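Local coordinates for diguanylate cyclase (Marinobacter aquaeolei VT8, PDB 3IGN), which probably condenses two molecules of GTP into cyclic di-GMP through its C-terminal GGDEF domain, captured here with that product bound, at residues R109-I114 against G162-V167; E101-I106 against M132-L137. All blocks are in the same frame, centred on the assembly; numbering follows the deposited sequence.

Contact 1. Residues R109-I114 against G162-V167; sequences RIREAI and GRNKVV. With C2E (9,9'-[(2R,3R,3aS,5S,7aR,9R,10R,10aS,12S,14aR)-3,5,10,12-tetrahydroxy-5,12-dioxidooctahydro-2H,7H-difuro[3,2-d:3',2'-j][1,3,7,9,2,8]tetraoxadiphosphacyclododecine-2,9-diyl]bis(2-amino-1,9-dihydro-6H-purin-6-one)), chain C.
R111 reaches from its helix to N164 and meets the amide oxygen with the edge of its guanidinium group. R111 NH1 donates to N164 OD1 at 2.8 Å, with an N-H...O angle of 145°. The acceptor lies close to the guanidinium plane, whereas the donor sits above the carbonyl plane; the two flat groups are turned 64° apart. The arginine chain leaves extended, CG anti to the backbone N (chi1 -170°), then bends at chi3, and its CD passes 3.8 Å from K165 CA. A water completes the grip on the oxygen, donating to N164 OD1 (2.7 Å) and also to the carbonyl of R111. In the GGDEF domain this ties helix 100-115 to the turn after helix 144-160, a helix ended by a Schellman motif at G162; the chain then runs into edge strand 166-168. E115 accepts a hydrogen bond from the N164 amide nitrogen and forms a salt bridge with R111, whose other salt bridge goes to E108; the carboxylates probably help to set the guanidinium's rotation. On the same helix R109 lays its guanidinium face on a guanine of cyclic di-GMP, with N3 of the ligand in chain C 3.2 Å from R109 CZ.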
loop_
_atom_site.group_PDB
_atom_site.type_symbol
_atom_site.label_atom_id
_atom_site.label_comp_id
_atom_site.label_asym_id
_atom_site.label_seq_id
_atom_site.Cartn_x
_atom_site.Cartn_y
_atom_site.Cartn_z
ATOM N N ARG A 109 0.582 4.418 -11.342
ATOM C CA ARG A 109 0.776 3.261 -12.205
ATOM C C ARG A 109 0.071 2.060 -11.586
ATOM O O ARG A 109 -0.566 1.280 -12.286
ATOM C CB ARG A 109 2.271 2.967 -12.389
ATOM C CG ARG A 109 2.566 2.007 -13.531
ATOM C CD ARG A 109 4.056 1.952 -13.863
ATOM N NE ARG A 109 4.846 1.387 -12.772
ATOM C CZ ARG A 109 5.763 2.064 -12.089
ATOM N NH1 ARG A 109 6.007 3.331 -12.380
ATOM N NH2 ARG A 109 6.429 1.470 -11.107
ATOM N N ILE A 110 0.170 1.916 -10.267
ATOM C CA ILE A 110 -0.500 0.811 -9.595
ATOM C C ILE A 110 -2.017 1.036 -9.616
ATOM O O ILE A 110 -2.785 0.114 -9.909
ATOM C CB ILE A 110 -0.029 0.655 -8.122
ATOM C CG1 ILE A 110 1.359 0.007 -8.072
ATOM C CG2 ILE A 110 -1.015 -0.211 -7.357
ATOM C CD1 ILE A 110 1.908 -0.173 -6.662
ATOM N N ARG A 111 -2.452 2.257 -9.310
ATOM C CA ARG A 111 -3.884 2.565 -9.314
ATOM C C ARG A 111 -4.500 2.204 -10.654
ATOM O O ARG A 111 -5.535 1.546 -10.715
ATOM C CB ARG A 111 -4.137 4.056 -9.072
ATOM C CG ARG A 111 -5.611 4.406 -8.818
ATOM C CD ARG A 111 -5.884 5.886 -9.058
ATOM N NE ARG A 111 -5.591 6.248 -10.441
ATOM C CZ ARG A 111 -6.306 5.845 -11.486
ATOM N NH1 ARG A 111 -7.371 5.074 -11.307
ATOM N NH2 ARG A 111 -5.939 6.183 -12.714
ATOM N N GLU A 112 -3.860 2.645 -11.730
ATOM C CA GLU A 112 -4.364 2.384 -13.072
ATOM C C GLU A 112 -4.361 0.899 -13.405
ATOM O O GLU A 112 -5.303 0.393 -14.016
ATOM C CB GLU A 112 -3.534 3.151 -14.101
ATOM C CG GLU A 112 -4.253 3.374 -15.423
ATOM C CD GLU A 112 -3.463 4.259 -16.373
ATOM O OE1 GLU A 112 -2.779 5.186 -15.888
ATOM O OE2 GLU A 112 -3.537 4.037 -17.602
ATOM N N ALA A 113 -3.305 0.197 -13.006
ATOM C CA ALA A 113 -3.210 -1.231 -13.280
ATOM C C ALA A 113 -4.346 -1.971 -12.584
ATOM O O ALA A 113 -4.881 -2.947 -13.108
ATOM C CB ALA A 113 -1.866 -1.768 -12.813
ATOM N N ILE A 114 -4.716 -1.499 -11.399
ATOM C CA ILE A 114 -5.796 -2.121 -10.650
ATOM C C ILE A 114 -7.139 -1.757 -11.279
ATOM O O ILE A 114 -8.022 -2.602 -11.415
ATOM C CB ILE A 114 -5.777 -1.674 -9.171
ATOM C CG1 ILE A 114 -4.488 -2.179 -8.509
ATOM C CG2 ILE A 114 -7.039 -2.155 -8.458
ATOM C CD1 ILE A 114 -4.667 -2.820 -7.149
ATOM N N GLY A 162 -13.454 10.724 -2.825
ATOM C CA GLY A 162 -13.944 10.130 -4.057
ATOM C C GLY A 162 -13.446 8.729 -4.367
ATOM O O GLY A 162 -14.027 8.045 -5.207
ATOM N N ARG A 163 -12.380 8.299 -3.696
ATOM C CA ARG A 163 -11.801 6.972 -3.914
ATOM C C ARG A 163 -11.152 6.839 -5.291
ATOM O O ARG A 163 -11.180 7.775 -6.086
ATOM C CB ARG A 163 -12.866 5.890 -3.720
ATOM C CG ARG A 163 -13.238 5.670 -2.257
ATOM C CD ARG A 163 -14.392 4.695 -2.106
ATOM N NE ARG A 163 -14.421 4.090 -0.776
ATOM C CZ ARG A 163 -15.259 4.429 0.199
ATOM N NH1 ARG A 163 -16.165 5.382 0.012
ATOM N NH2 ARG A 163 -15.183 3.811 1.371
ATOM N N ASN A 164 -10.568 5.675 -5.569
ATOM C CA ASN A 164 -9.878 5.427 -6.841
ATOM C C ASN A 164 -8.983 6.611 -7.163
ATOM O O ASN A 164 -9.005 7.162 -8.269
ATOM C CB ASN A 164 -10.882 5.192 -7.976
ATOM C CG ASN A 164 -10.206 4.792 -9.273
ATOM O OD1 ASN A 164 -9.125 4.197 -9.263
ATOM N ND2 ASN A 164 -10.846 5.103 -10.399
ATOM N N LYS A 165 -8.169 6.982 -6.182
ATOM C CA LYS A 165 -7.290 8.130 -6.320
ATOM C C LYS A 165 -6.103 8.065 -5.376
ATOM O O LYS A 165 -6.085 7.280 -4.428
ATOM C CB LYS A 165 -8.074 9.400 -6.013
ATOM C CG LYS A 165 -8.890 9.268 -4.721
ATOM C CD LYS A 165 -9.356 10.607 -4.186
ATOM C CE LYS A 165 -9.822 11.513 -5.291
ATOM N NZ LYS A 165 -9.443 12.912 -4.966
ATOM N N VAL A 166 -5.128 8.926 -5.647
ATOM C CA VAL A 166 -3.914 9.023 -4.849
ATOM C C VAL A 166 -3.882 10.402 -4.213
ATOM O O VAL A 166 -4.060 11.407 -4.903
ATOM C CB VAL A 166 -2.645 8.928 -5.718
ATOM C CG1 VAL A 166 -1.409 8.830 -4.829
ATOM C CG2 VAL A 166 -2.737 7.780 -6.660
ATOM N N VAL A 167 -3.640 10.457 -2.906
ATOM C CA VAL A 167 -3.558 11.738 -2.223
ATOM C C VAL A 167 -2.208 11.855 -1.540
ATOM O O VAL A 167 -1.758 10.918 -0.890
ATOM C CB VAL A 167 -4.663 11.902 -1.151
ATOM C CG1 VAL A 167 -4.325 13.089 -0.236
ATOM C CG2 VAL A 167 -6.007 12.147 -1.826
HETATM P P1 C2E C . 13.506 -3.591 -10.618
HETATM O O2P C2E C . 13.907 -2.072 -10.269
HETATM O O1P C2E C . 13.433 -4.403 -9.399
HETATM O "O5'" C2E C . 12.096 -3.676 -11.357
HETATM C "C5'" C2E C . 11.043 -2.832 -11.096
HETATM C "C4'" C2E C . 9.812 -3.217 -11.924
HETATM O "O4'" C2E C . 8.827 -2.245 -11.567
HETATM C "C3'" C2E C . 10.094 -3.089 -13.438
HETATM O "O3'" C2E C . 9.933 -4.249 -14.262
HETATM C "C2'" C2E C . 9.267 -1.899 -13.902
HETATM O "O2'" C2E C . 8.413 -2.200 -15.008
HETATM C "C1'" C2E C . 8.544 -1.353 -12.678
HETATM N N9 C2E C . 9.218 -0.056 -12.502
HETATM C C8 C2E C . 10.221 0.244 -11.611
HETATM N N7 C2E C . 10.606 1.458 -11.734
HETATM C C5 C2E C . 9.889 2.041 -12.704
HETATM C C6 C2E C . 9.877 3.339 -13.268
HETATM O O6 C2E C . 10.645 4.190 -12.867
HETATM N N1 C2E C . 8.992 3.607 -14.279
HETATM C C2 C2E C . 8.125 2.636 -14.738
HETATM N N2 C2E C . 7.250 2.939 -15.750
HETATM N N3 C2E C . 8.128 1.410 -14.218
HETATM C C4 C2E C . 8.981 1.083 -13.211
HETATM P P11 C2E C . 11.057 -4.255 -15.409
HETATM O O21 C2E C . 11.033 -2.921 -16.309
HETATM O O11 C2E C . 10.892 -5.438 -16.290
HETATM O O5A C2E C . 12.414 -4.342 -14.611
HETATM C C5A C2E C . 13.632 -4.217 -15.214
HETATM C C4A C2E C . 14.745 -4.373 -14.200
HETATM O O4A C2E C . 15.936 -4.027 -14.900
HETATM C C3A C2E C . 14.587 -3.478 -12.952
HETATM O O3A C2E C . 14.557 -4.171 -11.706
HETATM C C2A C2E C . 15.717 -2.492 -13.051
HETATM O O2A C2E C . 16.548 -2.559 -11.893
HETATM C C1A C2E C . 16.482 -2.796 -14.332
HETATM N N91 C2E C . 16.119 -1.594 -15.134
HETATM C C81 C2E C . 15.265 -1.521 -16.213
HETATM N N71 C2E C . 15.179 -0.304 -16.648
HETATM C C51 C2E C . 15.955 0.493 -15.898
HETATM C C61 C2E C . 16.252 1.880 -15.907
HETATM O O61 C2E C . 15.737 2.615 -16.732
HETATM N N11 C2E C . 17.121 2.373 -14.968
HETATM C C21 C2E C . 17.695 1.539 -14.034
HETATM N N21 C2E C . 18.562 2.057 -13.114
HETATM N N31 C2E C . 17.424 0.238 -14.018
HETATM C C41 C2E C . 16.581 -0.316 -14.922
HETATM O O HOH W 1 -7.843 1.813 -8.885
#

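Contact 2. Residues E101-I106 against M132-L137; sequences ESARVI and MGIAQL. With C2E (9,9'-[(2R,3R,3aS,5S,7aR,9R,10R,10aS,12S,14aR)-3,5,10,12-tetrahydroxy-5,12-dioxidooctahydro-2H,7H-difuro[3,2-d:3',2'-j][1,3,7,9,2,8]tetraoxadiphosphacyclododecine-2,9-diyl]bis(2-amino-1,9-dihydro-6H-purin-6-one)), chain B.
I134 points from its strand at the helix and meets A103 and R104 with two different branches. Its CG2, anti to the backbone N (chi1 -66° for CG1), comes up against the methyl of A103, with I134 CG2 and A103 CB 3.8 Å apart. The longer arm is extended at chi2 (166°) and carries CD1 onto the helix backbone, 3.6 Å from R104 N, with R104 CB at the margin. The small side chain of A103 lets helix and strand come close, with the CA atoms of A103 and I134 7.1 Å apart. Here helix 100-115 covers part of one face of the central sheet of the GGDEF domain, and C107 and V166 add to the apolar layer round I134. Nearer the surface the joint turns polar. One water donates to both E101 OE1 (2.9 Å) and Q136 OE1 (2.6 Å), while Q136 OE1 also accepts the backbone N-H of A100 and so holds the first turn of the helix. Along the same helix, cyclic di-GMP of chain B rests on S102, V105 and I106; V105 CG1 lies 3.4 Å from ligand C5', and I106 CB 3.6 Å from C5 of a guanine. With no direct hydrogen bond between the segments, the fit rests on dispersion and the exclusion of water around I134, leaving polar bridging to the E101–Q136 end.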
loop_
_atom_site.group_PDB
_atom_site.type_symbol
_atom_site.label_atom_id
_atom_site.label_comp_id
_atom_site.label_asym_id
_atom_site.label_seq_id
_atom_site.Cartn_x
_atom_site.Cartn_y
_atom_site.Cartn_z
ATOM N N GLU A 101 6.418 13.690 -5.127
ATOM C CA GLU A 101 6.008 13.747 -6.522
ATOM C C GLU A 101 6.352 12.471 -7.280
ATOM O O GLU A 101 5.575 12.028 -8.128
ATOM C CB GLU A 101 6.648 14.966 -7.200
ATOM C CG GLU A 101 6.203 16.326 -6.630
ATOM C CD GLU A 101 6.392 16.467 -5.118
ATOM O OE1 GLU A 101 7.476 16.107 -4.590
ATOM O OE2 GLU A 101 5.450 16.962 -4.457
ATOM N N SER A 102 7.502 11.872 -6.970
ATOM C CA SER A 102 7.919 10.643 -7.640
ATOM C C SER A 102 7.083 9.463 -7.163
ATOM O O SER A 102 6.806 8.533 -7.925
ATOM C CB SER A 102 9.401 10.372 -7.376
ATOM O OG SER A 102 10.193 11.387 -7.964
ATOM N N ALA A 103 6.714 9.486 -5.888
ATOM C CA ALA A 103 5.887 8.429 -5.319
ATOM C C ALA A 103 4.531 8.393 -6.023
ATOM O O ALA A 103 3.972 7.332 -6.281
ATOM C CB ALA A 103 5.702 8.670 -3.824
ATOM N N ARG A 104 4.014 9.565 -6.353
ATOM C CA ARG A 104 2.730 9.639 -7.029
ATOM C C ARG A 104 2.762 8.861 -8.342
ATOM O O ARG A 104 1.788 8.218 -8.702
ATOM C CB ARG A 104 2.374 11.103 -7.268
ATOM C CG ARG A 104 0.936 11.321 -7.711
ATOM C CD ARG A 104 0.775 12.682 -8.338
ATOM N NE ARG A 104 0.656 13.754 -7.359
ATOM C CZ ARG A 104 -0.370 13.889 -6.530
ATOM N NH1 ARG A 104 -1.360 13.012 -6.563
ATOM N NH2 ARG A 104 -0.408 14.905 -5.680
ATOM N N VAL A 105 3.896 8.884 -9.032
ATOM C CA VAL A 105 4.033 8.167 -10.302
ATOM C C VAL A 105 3.848 6.660 -10.154
ATOM O O VAL A 105 3.064 6.059 -10.882
ATOM C CB VAL A 105 5.418 8.433 -10.960
ATOM C CG1 VAL A 105 5.548 7.600 -12.222
ATOM C CG2 VAL A 105 5.578 9.903 -11.254
ATOM N N ILE A 106 4.571 6.047 -9.223
ATOM C CA ILE A 106 4.441 4.615 -9.010
ATOM C C ILE A 106 3.041 4.309 -8.487
ATOM O O ILE A 106 2.428 3.319 -8.887
ATOM C CB ILE A 106 5.536 4.084 -8.017
ATOM C CG1 ILE A 106 5.029 2.866 -7.233
ATOM C CG2 ILE A 106 5.977 5.178 -7.079
ATOM C CD1 ILE A 106 4.977 1.578 -8.026
HETATM N N MSE A 132 -5.220 5.491 -2.310
HETATM C CA MSE A 132 -3.837 5.499 -1.842
HETATM C C MSE A 132 -3.401 6.805 -1.190
HETATM O O MSE A 132 -3.768 7.890 -1.641
HETATM C CB MSE A 132 -2.909 5.187 -3.018
HETATM C CG MSE A 132 -3.399 4.024 -3.877
HETATM SE SE MSE A 132 -2.244 3.644 -5.379
HETATM C CE MSE A 132 -2.906 4.931 -6.588
ATOM N N GLY A 133 -2.607 6.682 -0.130
ATOM C CA GLY A 133 -2.099 7.842 0.577
ATOM C C GLY A 133 -0.586 7.832 0.592
ATOM O O GLY A 133 0.022 6.800 0.863
ATOM N N ILE A 134 0.016 8.983 0.309
ATOM C CA ILE A 134 1.472 9.122 0.262
ATOM C C ILE A 134 1.949 10.149 1.280
ATOM O O ILE A 134 1.339 11.199 1.447
ATOM C CB ILE A 134 1.942 9.621 -1.131
ATOM C CG1 ILE A 134 1.656 8.579 -2.209
ATOM C CG2 ILE A 134 3.441 9.964 -1.099
ATOM C CD1 ILE A 134 1.786 9.153 -3.614
ATOM N N ALA A 135 3.040 9.838 1.969
ATOM C CA ALA A 135 3.610 10.771 2.915
ATOM C C ALA A 135 5.124 10.726 2.803
ATOM O O ALA A 135 5.756 9.716 3.135
ATOM C CB ALA A 135 3.179 10.442 4.349
ATOM N N GLN A 136 5.709 11.805 2.298
ATOM C CA GLN A 136 7.161 11.864 2.228
ATOM C C GLN A 136 7.584 12.218 3.646
ATOM O O GLN A 136 6.929 13.015 4.319
ATOM C CB GLN A 136 7.644 12.938 1.246
ATOM C CG GLN A 136 9.163 13.174 1.348
ATOM C CD GLN A 136 9.717 14.017 0.212
ATOM O OE1 GLN A 136 8.976 14.456 -0.662
ATOM N NE2 GLN A 136 11.036 14.247 0.223
ATOM N N LEU A 137 8.667 11.617 4.113
ATOM C CA LEU A 137 9.150 11.883 5.453
ATOM C C LEU A 137 9.843 13.234 5.579
ATOM O O LEU A 137 10.709 13.574 4.776
ATOM C CB LEU A 137 10.106 10.763 5.877
ATOM C CG LEU A 137 10.697 10.784 7.290
ATOM C CD1 LEU A 137 9.600 10.850 8.340
ATOM C CD2 LEU A 137 11.552 9.528 7.484
HETATM P P1 C2E B . 8.625 7.630 -15.328
HETATM O O2P C2E B . 7.990 6.198 -14.960
HETATM O O1P C2E B . 7.556 8.529 -15.827
HETATM O "O5'" C2E B . 9.312 8.300 -14.066
HETATM C "C5'" C2E B . 8.818 8.126 -12.794
HETATM C "C4'" C2E B . 9.673 8.809 -11.729
HETATM O "O4'" C2E B . 8.991 8.497 -10.507
HETATM C "C3'" C2E B . 11.099 8.206 -11.656
HETATM O "O3'" C2E B . 12.215 9.085 -11.872
HETATM C "C2'" C2E B . 11.150 7.488 -10.320
HETATM O "O2'" C2E B . 12.236 7.968 -9.528
HETATM C "C1'" C2E B . 9.780 7.627 -9.669
HETATM N N9 C2E B . 9.291 6.230 -9.730
HETATM C C8 C2E B . 8.548 5.648 -10.739
HETATM N N7 C2E B . 8.312 4.412 -10.499
HETATM C C5 C2E B . 8.876 4.090 -9.322
HETATM C C6 C2E B . 8.955 2.897 -8.561
HETATM O O6 C2E B . 8.432 1.865 -8.960
HETATM N N1 C2E B . 9.635 2.931 -7.370
HETATM C C2 C2E B . 10.224 4.093 -6.919
HETATM N N2 C2E B . 10.891 4.096 -5.725
HETATM N N3 C2E B . 10.162 5.212 -7.626
HETATM C C4 C2E B . 9.508 5.253 -8.809
HETATM P P11 C2E B . 13.354 8.295 -12.705
HETATM O O21 C2E B . 13.849 6.958 -11.947
HETATM O O11 C2E B . 14.519 9.178 -12.936
HETATM O O5A C2E B . 12.634 7.939 -14.083
HETATM C C5A C2E B . 13.190 7.135 -15.050
HETATM C C4A C2E B . 12.283 7.006 -16.273
HETATM O O4A C2E B . 12.900 6.007 -17.092
HETATM C C3A C2E B . 10.843 6.562 -15.944
HETATM O O3A C2E B . 9.819 7.427 -16.380
HETATM C C2A C2E B . 10.702 5.181 -16.519
HETATM O O2A C2E B . 9.603 5.080 -17.435
HETATM C C1A C2E B . 12.035 4.821 -17.150
HETATM N N91 C2E B . 12.445 3.743 -16.212
HETATM C C81 C2E B . 13.298 3.846 -15.131
HETATM N N71 C2E B . 13.404 2.710 -14.524
HETATM C C51 C2E B . 12.641 1.798 -15.153
HETATM C C61 C2E B . 12.363 0.418 -14.938
HETATM O O61 C2E B . 12.876 -0.182 -14.010
HETATM N N11 C2E B . 11.510 -0.221 -15.798
HETATM C C21 C2E B . 10.924 0.457 -16.846
HETATM N N21 C2E B . 10.072 -0.212 -17.690
HETATM N N31 C2E B . 11.173 1.746 -17.056
HETATM C C41 C2E B . 12.012 2.445 -16.245
HETATM O O HOH W 2 8.663 16.699 -1.994
#

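In the fold
Both contacts draw on helix 100-115, contact 2 on its first half and contact 1 on its second, and their centres are 12 Å apart. Along the chain the order is 101-106, 109-114, 132-137, 162-167, so the pairings cross. Strands 130-136 and 166-168 are parallel neighbours at one side of the central mixed sheet; backbone bonds between V167 and both M132 and I134 probably join the contacts directly. The selenomethionine M132 lies between them, its side chain touching R111 and V166. One helix is thus seated by a buried apolar patch and a polar surface bridge, while other side chains along it meet cyclic di-GMP.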